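Local coordinates for protein 7,8-dihydro-6-hydroxymethylpterin pyrophosphokinase-dihydropteroate synthase (Plasmodium falciparum, PDB 6JWS) that probably makes the pyrophosphate of 6-hydroxymethyl-7,8-dihydropterin from ATP and then couples it to 4-aminobenzoate to give 7,8-dihydropteroate, two steps of folate synthesis, at residues N390-L395 / L684-D689; V428-G433 / I478-T483; D499-I504 / Y524-M529. The protein carries 1 engineered substitution. One frame throughout, in Å; residues are numbered along the deposited sequence.

Contact 1 of 3, residues N390-L395 / L684-D689; sequences NIVGIL and LIRVHD. With MG (magnesium ion), chain O; PT1 (pteroic acid), chain I.
Ile394 meets Arg686 and His688 where a TIM barrel closes: strand 390-395 is the first of its eight parallel strands and 684-687 the last in chain order. Their axes diverge by 26°. Three good backbone hydrogen bonds join them, Ile685 N to Asn390 O, Val392 N to Ile685 O and Val687 N to Val392 O. The next one, Ile394 N to Val687 O, is weak, in keeping with the second strand ending at Val687.

Past that point the side chain of Ile394 carries the contact. Its CB rests by the carbonyl of Val687, with Ile394 CB 3.6 Å from Val687 O. CG1 is anti to the carbonyl carbon (chi1 -65°) and continues across the arginine chain at about a right angle, which puts Ile394 CG1 3.6 Å from Arg686 CG. The CG2 branch reaches the guanidinium end, with Ile394 CG2 3.9 Å from Arg686 NH2. The tip, Ile394 CD1, ends 3.5 Å from Arg686 NH1. Ile394 CD1 also sits 3.6 Å from the centroid of the His688 ring, only 9° off the ring normal, a CH-pi contact over the face. The ring's ND1 is hydrogen-bonded to Ser607.

The guanidinium is thus sandwiched, Ile394 on one face and the pterin part of pteroic acid on the other. Arg686 NE is salt-bridged to Asp430, which helps to fix the plane. Val392 and Leu684 pack on this inner side too, whereas Ile391 and Val687 touch on the outer side, where Ile391 also meets helix 690-704.

Beyond the strand, Asp689 binds a magnesium ion that Glu692, Met648 O and two waters also hold, with Asp689 OD1 2.3 Å from the metal.

Contact 2 of 3, residues V428-G433 / I478-T483; sequences VIDIGG and IISIDT. With PT1 (pteroic acid), chain I.
The carboxylates of Asp430 and Asp482 lie next to each other with their planes only 17° apart, Asp430 OD2 3.7 Å from Asp482 OD2. Ser480 OG donates to Asp430 OD1 over 2.9 Å, reaching that oxygen from its anti side and 33° out of the carboxylate plane. The arginine that holds Asp430 OD2, Arg686, also forms a long, weak ion pair with Asp482 OD2; one guanidinium shared by the two acids, beside rather than between them, probably eases their mutual repulsion. Asp482 OD2 faces the ligand and lies 2.7 Å from N8 of pteroic acid. With CG anti to the backbone N (chi1 -173°), the Asp482 carboxylate extends from its strand toward the pterin.

These acids stand on the inner face of the TIM barrel, on its second and third strands, which helix 448-464 connects in a beta-alpha-beta unit. Parallel pairing is regular: Ile429 N to Ile478 O, Ser480 N to Ile429 O, Ile431 N to Ser480 O and Asp482 N to Ile431 O are all hydrogen-bonded. On the other face Ile429 CB touches Ile479 CD1 at 4.1 Å, and Ile431 and Ile479 both press on Leu456 of the connecting helix.

At the strand ends a water accepts from Gly433 N (3.0 Å) and donates to Asp482 O (2.8 Å). Asp482 is the centre of an inverse gamma turn, closed by a weak bond from Thr483 N to Ile481 O.

Contact 3 of 3, residues D499-I504 / Y524-M529; sequences DILNDI and YSVVLM. With PT1 (pteroic acid), chain I.
Leu501 and Asp503 pair with the neighbouring strand through backbone hydrogen bonds: Leu501 N to Ser525 O, Val527 N to Leu501 O at 2.7 Å, and Asp503 N to Val527 O. The last, Met529 N to Asp503 O, is weak at 3.5 Å, so the pairing slackens towards the ligand end. At the start of the strands a water sits between Asp499 O and Ser525 N, whose own separation is 3.7 Å.

Between these two strands, the hydrogen bonds to the ligand come from the Asn502 amide; Asp575, Lys609 and Arg610 bind it as well. Asn502 OD1 accepts from N11 of pteroic acid (2.9 Å, 171° at the hydrogen) while its ND2 donates to ring N9 at 3.2 Å, a two-point grip that fixes the rotation of the amide. This lies on the inner face of the TIM barrel, whose fourth and fifth strands these are.

Apolar contacts fall on both faces. Ile500 CG2 lies 4.0 Å from Val527 CG2 on the inner side; Leu501 and Val526 run side by side on the outer side. Ile504 and Met529 also lie side by side, and both reach the pterin: Ile504 CG2 is near N9, and extended chi1 and chi2 bring Met529 SD 3.5 Å from pteroic acid N4. The bend at chi3 (83°) turns Met529 CE back against Ile504 CB.

All three contacts belong to one eight-stranded parallel barrel and touch the same pteroic acid. Contact 1 joins strand 390-396 to strand 684-687 and encloses the other two along the chain; contact 2 closes before contact 3 opens. Contacts 1 and 2 have centres about 10 Å apart and meet where strands 390-396 and 428-432 are neighbours. Contacts 2 and 3 are about 9 Å apart, linked by pairing of 478-482 with 500-503, including a probable hydrogen bond of Asn502 N to Ile481 O, 2.9 Å. Contacts 1 and 3, about 14 Å apart between centres, do not touch, yet both supply walls of the pterin pocket.

Contact 1 of 3, residues N390-L395 / L684-D689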
loop_
_atom_site.group_PDB
_atom_site.type_symbol
_atom_site.label_atom_id
_atom_site.label_comp_id
_atom_site.label_asym_id
_atom_site.label_seq_id
_atom_site.Cartn_x
_atom_site.Cartn_y
_atom_site.Cartn_z
ATOM N N ASN B 390 13.512 4.861 7.766
ATOM C CA ASN B 390 14.443 4.666 8.866
ATOM C C ASN B 390 13.691 4.673 10.203
ATOM O O ASN B 390 12.754 5.453 10.407
ATOM C CB ASN B 390 15.525 5.755 8.879
ATOM C CG ASN B 390 16.465 5.691 7.693
ATOM O OD1 ASN B 390 17.217 4.726 7.532
ATOM N ND2 ASN B 390 16.404 6.689 6.823
ATOM N N ILE B 391 14.129 3.807 11.125
ATOM C CA ILE B 391 13.543 3.757 12.449
ATOM C C ILE B 391 14.344 4.648 13.391
ATOM O O ILE B 391 15.570 4.551 13.473
ATOM C CB ILE B 391 13.453 2.318 12.971
ATOM C CG1 ILE B 391 12.452 1.509 12.143
ATOM C CG2 ILE B 391 13.057 2.346 14.445
ATOM C CD1 ILE B 391 12.491 0.019 12.388
ATOM N N VAL B 392 13.635 5.558 14.063
ATOM C CA VAL B 392 14.250 6.381 15.088
ATOM C C VAL B 392 13.716 5.873 16.418
ATOM O O VAL B 392 12.517 5.953 16.668
ATOM C CB VAL B 392 13.927 7.882 14.893
ATOM C CG1 VAL B 392 14.614 8.728 15.963
ATOM C CG2 VAL B 392 14.337 8.368 13.503
ATOM N N GLY B 393 14.598 5.278 17.226
ATOM C CA GLY B 393 14.190 4.727 18.518
ATOM C C GLY B 393 14.204 5.801 19.608
ATOM O O GLY B 393 15.085 6.661 19.624
ATOM N N ILE B 394 13.189 5.771 20.476
ATOM C CA ILE B 394 12.936 6.859 21.413
ATOM C C ILE B 394 13.562 6.511 22.765
ATOM O O ILE B 394 13.296 5.450 23.316
ATOM C CB ILE B 394 11.421 7.108 21.588
ATOM C CG1 ILE B 394 10.738 7.612 20.319
ATOM C CG2 ILE B 394 11.148 8.045 22.763
ATOM C CD1 ILE B 394 9.226 7.457 20.353
ATOM N N LEU B 395 14.382 7.420 23.303
ATOM C CA LEU B 395 14.823 7.314 24.686
ATOM C C LEU B 395 14.444 8.590 25.432
ATOM O O LEU B 395 15.116 9.599 25.313
ATOM C CB LEU B 395 16.335 7.080 24.761
ATOM C CG LEU B 395 16.853 6.942 26.194
ATOM C CD1 LEU B 395 16.425 5.612 26.795
ATOM C CD2 LEU B 395 18.366 7.066 26.244
ATOM N N LEU B 684 11.737 8.897 7.952
ATOM C CA LEU B 684 12.071 8.457 9.305
ATOM C C LEU B 684 10.795 8.379 10.127
ATOM O O LEU B 684 9.928 9.254 9.999
ATOM C CB LEU B 684 13.067 9.399 9.995
ATOM C CG LEU B 684 14.436 9.547 9.317
ATOM C CD1 LEU B 684 14.432 10.757 8.385
ATOM C CD2 LEU B 684 15.561 9.704 10.332
ATOM N N ILE B 685 10.715 7.339 10.969
ATOM C CA ILE B 685 9.613 7.208 11.902
ATOM C C ILE B 685 10.199 7.036 13.307
ATOM O O ILE B 685 11.187 6.305 13.520
ATOM C CB ILE B 685 8.643 6.072 11.483
ATOM C CG1 ILE B 685 9.360 4.718 11.369
ATOM C CG2 ILE B 685 7.934 6.415 10.169
ATOM C CD1 ILE B 685 8.436 3.514 11.158
ATOM N N ARG B 686 9.582 7.741 14.261
ATOM C CA ARG B 686 10.091 7.873 15.613
ATOM C C ARG B 686 9.231 6.973 16.487
ATOM O O ARG B 686 8.038 7.239 16.632
ATOM C CB ARG B 686 9.953 9.340 16.062
ATOM C CG ARG B 686 10.577 9.661 17.412
ATOM C CD ARG B 686 10.261 11.110 17.769
ATOM N NE ARG B 686 10.736 11.410 19.105
ATOM C CZ ARG B 686 10.018 11.279 20.216
ATOM N NH1 ARG B 686 8.755 10.893 20.162
ATOM N NH2 ARG B 686 10.558 11.595 21.381
ATOM N N VAL B 687 9.819 5.899 17.021
ATOM C CA VAL B 687 8.988 4.862 17.614
ATOM C C VAL B 687 9.557 4.407 18.960
ATOM O O VAL B 687 10.778 4.454 19.188
ATOM C CB VAL B 687 8.772 3.677 16.639
ATOM C CG1 VAL B 687 8.085 4.106 15.339
ATOM C CG2 VAL B 687 10.068 2.912 16.352
ATOM N N HIS B 688 8.663 3.962 19.856
ATOM C CA HIS B 688 9.095 3.305 21.086
ATOM C C HIS B 688 9.403 1.822 20.851
ATOM O O HIS B 688 10.197 1.232 21.575
ATOM C CB HIS B 688 8.007 3.368 22.161
ATOM C CG HIS B 688 7.620 4.747 22.563
ATOM N ND1 HIS B 688 6.617 5.448 21.904
ATOM C CD2 HIS B 688 8.068 5.547 23.560
ATOM C CE1 HIS B 688 6.457 6.623 22.486
ATOM N NE2 HIS B 688 7.342 6.711 23.495
ATOM N N ASP B 689 8.733 1.204 19.873
ATOM C CA ASP B 689 8.720 -0.246 19.729
ATOM C C ASP B 689 9.560 -0.619 18.505
ATOM O O ASP B 689 9.035 -0.795 17.413
ATOM C CB ASP B 689 7.277 -0.755 19.751
ATOM C CG ASP B 689 6.501 -0.371 21.014
ATOM O OD1 ASP B 689 6.689 -1.052 22.046
ATOM O OD2 ASP B 689 5.692 0.608 20.974
HETATM MG MG MG O . 7.480 -3.078 22.783
HETATM C C2 PT1 I . 7.290 14.084 17.443
HETATM C C3 PT1 I . 7.597 14.056 18.873
HETATM C C5 PT1 I . 8.933 14.521 19.262
HETATM N N6 PT1 I . 6.723 13.624 19.814
HETATM C C7 PT1 I . 9.431 14.981 16.963
HETATM N N9 PT1 I . 9.786 14.952 18.289
HETATM C C10 PT1 I . 7.080 13.657 21.125
HETATM N N11 PT1 I . 10.312 15.442 16.002
HETATM C C12 PT1 I . 8.333 14.126 21.500
HETATM C C21 PT1 I . -0.420 12.538 22.064
HETATM O O22 PT1 I . -0.760 11.426 22.552
HETATM O O1 PT1 I . 6.087 13.679 17.017
HETATM N N4 PT1 I . 8.211 14.533 16.563
HETATM N N8 PT1 I . 9.230 14.526 20.573
HETATM C C13 PT1 I . 6.077 13.218 22.158
HETATM N N14 PT1 I . 5.000 14.244 22.234
HETATM C C15 PT1 I . 3.703 13.858 22.195
HETATM C C16 PT1 I . 2.730 14.701 21.618
HETATM C C17 PT1 I . 3.348 12.590 22.760
HETATM C C18 PT1 I . 1.383 14.266 21.581
HETATM C C19 PT1 I . 1.992 12.177 22.733
HETATM C C20 PT1 I . 1.017 13.006 22.125
HETATM O O23 PT1 I . -1.274 13.258 21.521
HETATM O O HOH W 1 7.942 -5.300 23.561
HETATM O O HOH W 2 9.426 -3.136 21.819
#

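Contact 2 of 3, residues V428-G433 / I478-T483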
loop_
_atom_site.group_PDB
_atom_site.type_symbol
_atom_site.label_atom_id
_atom_site.label_comp_id
_atom_site.label_asym_id
_atom_site.label_seq_id
_atom_site.Cartn_x
_atom_site.Cartn_y
_atom_site.Cartn_z
ATOM N N VAL B 428 18.578 5.440 14.114
ATOM C CA VAL B 428 18.767 6.667 14.864
ATOM C C VAL B 428 18.227 6.424 16.257
ATOM O O VAL B 428 17.256 5.690 16.424
ATOM C CB VAL B 428 18.075 7.881 14.208
ATOM C CG1 VAL B 428 18.253 9.147 15.049
ATOM C CG2 VAL B 428 18.600 8.128 12.803
ATOM N N ILE B 429 18.874 7.044 17.242
ATOM C CA ILE B 429 18.308 7.139 18.577
ATOM C C ILE B 429 18.022 8.607 18.858
ATOM O O ILE B 429 18.944 9.425 18.724
ATOM C CB ILE B 429 19.270 6.584 19.640
ATOM C CG1 ILE B 429 19.803 5.193 19.297
ATOM C CG2 ILE B 429 18.618 6.631 21.020
ATOM C CD1 ILE B 429 18.723 4.191 18.985
ATOM N N ASP B 430 16.770 8.886 19.289
ATOM C CA ASP B 430 16.320 10.199 19.733
ATOM C C ASP B 430 16.288 10.225 21.261
ATOM O O ASP B 430 15.451 9.584 21.904
ATOM C CB ASP B 430 14.950 10.581 19.147
ATOM C CG ASP B 430 14.544 12.053 19.304
ATOM O OD1 ASP B 430 15.405 12.942 19.074
ATOM O OD2 ASP B 430 13.340 12.321 19.619
ATOM N N ILE B 431 17.196 11.006 21.844
ATOM C CA ILE B 431 17.235 11.083 23.293
ATOM C C ILE B 431 16.634 12.421 23.700
ATOM O O ILE B 431 16.919 13.435 23.068
ATOM C CB ILE B 431 18.670 10.914 23.829
ATOM C CG1 ILE B 431 18.676 10.738 25.350
ATOM C CG2 ILE B 431 19.556 12.091 23.427
ATOM C CD1 ILE B 431 20.056 10.410 25.913
ATOM N N GLY B 432 15.826 12.412 24.760
ATOM C CA GLY B 432 15.328 13.654 25.320
ATOM C C GLY B 432 15.194 13.604 26.842
ATOM O O GLY B 432 15.071 12.524 27.436
ATOM N N GLY B 433 15.225 14.801 27.448
ATOM C CA GLY B 433 15.030 14.991 28.873
ATOM C C GLY B 433 14.006 16.084 29.178
ATOM O O GLY B 433 13.872 16.511 30.325
ATOM N N ILE B 478 23.220 6.926 14.518
ATOM C CA ILE B 478 23.140 8.370 14.511
ATOM C C ILE B 478 22.399 8.751 15.785
ATOM O O ILE B 478 21.471 8.049 16.196
ATOM C CB ILE B 478 22.411 8.774 13.218
ATOM C CG1 ILE B 478 23.121 8.162 12.002
ATOM C CG2 ILE B 478 22.275 10.277 13.107
ATOM C CD1 ILE B 478 22.444 8.411 10.671
ATOM N N ILE B 479 22.850 9.830 16.433
ATOM C CA ILE B 479 22.231 10.273 17.674
ATOM C C ILE B 479 21.504 11.593 17.434
ATOM O O ILE B 479 22.105 12.586 17.012
ATOM C CB ILE B 479 23.264 10.394 18.821
ATOM C CG1 ILE B 479 24.019 9.083 19.075
ATOM C CG2 ILE B 479 22.607 10.896 20.094
ATOM C CD1 ILE B 479 23.105 7.893 19.278
ATOM N N SER B 480 20.228 11.609 17.817
ATOM C CA SER B 480 19.412 12.803 17.751
ATOM C C SER B 480 19.048 13.269 19.166
ATOM O O SER B 480 18.683 12.464 20.030
ATOM C CB SER B 480 18.174 12.496 16.924
ATOM O OG SER B 480 17.296 13.603 16.912
ATOM N N ILE B 481 19.109 14.583 19.401
ATOM C CA ILE B 481 18.694 15.103 20.703
ATOM C C ILE B 481 17.419 15.930 20.552
ATOM O O ILE B 481 17.387 16.895 19.800
ATOM C CB ILE B 481 19.811 15.875 21.437
ATOM C CG1 ILE B 481 19.283 16.547 22.705
ATOM C CG2 ILE B 481 20.519 16.886 20.546
ATOM C CD1 ILE B 481 20.348 16.715 23.757
ATOM N N ASP B 482 16.383 15.531 21.290
ATOM C CA ASP B 482 15.111 16.218 21.332
ATOM C C ASP B 482 15.236 17.363 22.335
ATOM O O ASP B 482 14.946 17.185 23.527
ATOM C CB ASP B 482 14.013 15.230 21.736
ATOM C CG ASP B 482 12.581 15.759 21.675
ATOM O OD1 ASP B 482 12.381 16.995 21.622
ATOM O OD2 ASP B 482 11.651 14.919 21.672
ATOM N N THR B 483 15.670 18.525 21.842
ATOM C CA THR B 483 15.794 19.706 22.684
ATOM C C THR B 483 15.407 20.970 21.905
ATOM O O THR B 483 15.510 21.011 20.674
ATOM C CB THR B 483 17.212 19.817 23.279
ATOM O OG1 THR B 483 17.144 20.844 24.265
ATOM C CG2 THR B 483 18.306 20.160 22.282
HETATM C C2 PT1 I . 7.290 14.084 17.443
HETATM C C3 PT1 I . 7.597 14.056 18.873
HETATM C C5 PT1 I . 8.933 14.521 19.262
HETATM N N6 PT1 I . 6.723 13.624 19.814
HETATM C C7 PT1 I . 9.431 14.981 16.963
HETATM N N9 PT1 I . 9.786 14.952 18.289
HETATM C C10 PT1 I . 7.080 13.657 21.125
HETATM N N11 PT1 I . 10.312 15.442 16.002
HETATM C C12 PT1 I . 8.333 14.126 21.500
HETATM C C21 PT1 I . -0.420 12.538 22.064
HETATM O O22 PT1 I . -0.760 11.426 22.552
HETATM O O1 PT1 I . 6.087 13.679 17.017
HETATM N N4 PT1 I . 8.211 14.533 16.563
HETATM N N8 PT1 I . 9.230 14.526 20.573
HETATM C C13 PT1 I . 6.077 13.218 22.158
HETATM N N14 PT1 I . 5.000 14.244 22.234
HETATM C C15 PT1 I . 3.703 13.858 22.195
HETATM C C16 PT1 I . 2.730 14.701 21.618
HETATM C C17 PT1 I . 3.348 12.590 22.760
HETATM C C18 PT1 I . 1.383 14.266 21.581
HETATM C C19 PT1 I . 1.992 12.177 22.733
HETATM C C20 PT1 I . 1.017 13.006 22.125
HETATM O O23 PT1 I . -1.274 13.258 21.521
HETATM O O HOH W 3 16.497 16.961 25.843
#

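Contact 3 of 3, residues D499-I504 / Y524-M529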
loop_
_atom_site.group_PDB
_atom_site.type_symbol
_atom_site.label_atom_id
_atom_site.label_comp_id
_atom_site.label_asym_id
_atom_site.label_seq_id
_atom_site.Cartn_x
_atom_site.Cartn_y
_atom_site.Cartn_z
ATOM N N ASP B 499 24.505 13.961 16.672
ATOM C CA ASP B 499 24.538 14.282 15.256
ATOM C C ASP B 499 23.405 15.218 14.823
ATOM O O ASP B 499 23.589 15.987 13.893
ATOM C CB ASP B 499 24.444 12.997 14.443
ATOM C CG ASP B 499 25.534 12.047 14.873
ATOM O OD1 ASP B 499 26.721 12.444 14.711
ATOM O OD2 ASP B 499 25.186 10.958 15.428
ATOM N N ILE B 500 22.218 15.113 15.429
ATOM C CA ILE B 500 21.027 15.737 14.866
ATOM C C ILE B 500 20.327 16.546 15.955
ATOM O O ILE B 500 20.136 16.038 17.055
ATOM C CB ILE B 500 20.066 14.668 14.278
ATOM C CG1 ILE B 500 20.637 14.010 13.018
ATOM C CG2 ILE B 500 18.680 15.269 14.005
ATOM C CD1 ILE B 500 19.864 12.805 12.522
ATOM N N LEU B 501 19.971 17.802 15.647
ATOM C CA LEU B 501 19.037 18.545 16.479
ATOM C C LEU B 501 17.598 18.180 16.085
ATOM O O LEU B 501 17.191 18.308 14.931
ATOM C CB LEU B 501 19.308 20.052 16.356
ATOM C CG LEU B 501 18.281 20.984 17.027
ATOM C CD1 LEU B 501 18.244 20.786 18.544
ATOM C CD2 LEU B 501 18.584 22.443 16.727
ATOM N N ASN B 502 16.822 17.739 17.074
ATOM C CA ASN B 502 15.394 17.542 16.922
ATOM C C ASN B 502 14.673 18.644 17.702
ATOM O O ASN B 502 14.515 18.540 18.915
ATOM C CB ASN B 502 14.999 16.148 17.418
ATOM C CG ASN B 502 13.506 15.931 17.404
ATOM O OD1 ASN B 502 12.789 16.669 16.732
ATOM N ND2 ASN B 502 13.022 14.957 18.169
ATOM N N ASP B 503 14.234 19.700 16.997
ATOM C CA ASP B 503 13.721 20.903 17.644
ATOM C C ASP B 503 12.209 21.016 17.403
ATOM O O ASP B 503 11.763 21.427 16.332
ATOM C CB ASP B 503 14.508 22.132 17.180
ATOM C CG ASP B 503 14.217 23.415 17.956
ATOM O OD1 ASP B 503 13.007 23.705 18.254
ATOM O OD2 ASP B 503 15.207 24.112 18.295
ATOM N N ILE B 504 11.417 20.654 18.422
ATOM C CA ILE B 504 9.970 20.626 18.278
ATOM C C ILE B 504 9.380 22.037 18.162
ATOM O O ILE B 504 8.199 22.171 17.870
ATOM C CB ILE B 504 9.300 19.795 19.388
ATOM C CG1 ILE B 504 9.489 20.406 20.788
ATOM C CG2 ILE B 504 9.747 18.335 19.317
ATOM C CD1 ILE B 504 8.529 19.856 21.839
ATOM N N TYR B 524 25.594 20.065 11.053
ATOM C CA TYR B 524 24.669 19.145 11.696
ATOM C C TYR B 524 23.280 19.251 11.074
ATOM O O TYR B 524 22.850 20.327 10.659
ATOM C CB TYR B 524 24.574 19.393 13.203
ATOM C CG TYR B 524 25.874 19.232 13.942
ATOM C CD1 TYR B 524 26.266 17.996 14.432
ATOM C CD2 TYR B 524 26.709 20.317 14.163
ATOM C CE1 TYR B 524 27.450 17.834 15.136
ATOM C CE2 TYR B 524 27.900 20.178 14.866
ATOM C CZ TYR B 524 28.274 18.929 15.344
ATOM O OH TYR B 524 29.446 18.782 16.025
ATOM N N SER B 525 22.577 18.110 11.073
ATOM C CA SER B 525 21.234 18.040 10.530
ATOM C C SER B 525 20.223 18.411 11.600
ATOM O O SER B 525 20.526 18.394 12.792
ATOM C CB SER B 525 20.987 16.679 9.995
ATOM O OG SER B 525 21.787 16.503 8.848
ATOM N N VAL B 526 18.995 18.688 11.161
ATOM C CA VAL B 526 18.013 19.258 12.059
ATOM C C VAL B 526 16.622 18.824 11.619
ATOM O O VAL B 526 16.317 18.853 10.422
ATOM C CB VAL B 526 18.137 20.792 12.128
ATOM C CG1 VAL B 526 18.165 21.462 10.750
ATOM C CG2 VAL B 526 17.073 21.398 13.044
ATOM N N VAL B 527 15.799 18.444 12.612
ATOM C CA VAL B 527 14.392 18.194 12.397
ATOM C C VAL B 527 13.619 19.449 12.827
ATOM O O VAL B 527 13.796 19.941 13.937
ATOM C CB VAL B 527 13.944 16.927 13.159
ATOM C CG1 VAL B 527 12.490 16.550 12.860
ATOM C CG2 VAL B 527 14.874 15.733 12.890
ATOM N N LEU B 528 12.765 19.973 11.932
ATOM C CA LEU B 528 11.867 21.056 12.280
ATOM C C LEU B 528 10.450 20.508 12.399
ATOM O O LEU B 528 9.916 19.906 11.453
ATOM C CB LEU B 528 11.918 22.143 11.202
ATOM C CG LEU B 528 13.302 22.698 10.864
ATOM C CD1 LEU B 528 13.212 23.583 9.618
ATOM C CD2 LEU B 528 13.900 23.460 12.057
ATOM N N MET B 529 9.829 20.763 13.548
ATOM C CA MET B 529 8.487 20.251 13.768
ATOM C C MET B 529 7.504 21.412 13.951
ATOM O O MET B 529 7.866 22.435 14.527
ATOM C CB MET B 529 8.458 19.344 15.004
ATOM C CG MET B 529 7.238 18.453 15.073
ATOM S SD MET B 529 7.002 17.769 16.737
ATOM C CE MET B 529 6.152 19.155 17.504
HETATM C C2 PT1 I . 7.290 14.084 17.443
HETATM C C3 PT1 I . 7.597 14.056 18.873
HETATM C C5 PT1 I . 8.933 14.521 19.262
HETATM N N6 PT1 I . 6.723 13.624 19.814
HETATM C C7 PT1 I . 9.431 14.981 16.963
HETATM N N9 PT1 I . 9.786 14.952 18.289
HETATM C C10 PT1 I . 7.080 13.657 21.125
HETATM N N11 PT1 I . 10.312 15.442 16.002
HETATM C C12 PT1 I . 8.333 14.126 21.500
HETATM C C21 PT1 I . -0.420 12.538 22.064
HETATM O O22 PT1 I . -0.760 11.426 22.552
HETATM O O1 PT1 I . 6.087 13.679 17.017
HETATM N N4 PT1 I . 8.211 14.533 16.563
HETATM N N8 PT1 I . 9.230 14.526 20.573
HETATM C C13 PT1 I . 6.077 13.218 22.158
HETATM N N14 PT1 I . 5.000 14.244 22.234
HETATM C C15 PT1 I . 3.703 13.858 22.195
HETATM C C16 PT1 I . 2.730 14.701 21.618
HETATM C C17 PT1 I . 3.348 12.590 22.760
HETATM C C18 PT1 I . 1.383 14.266 21.581
HETATM C C19 PT1 I . 1.992 12.177 22.733
HETATM C C20 PT1 I . 1.017 13.006 22.125
HETATM O O23 PT1 I . -1.274 13.258 21.521
HETATM O O HOH W 4 24.115 15.564 11.372
#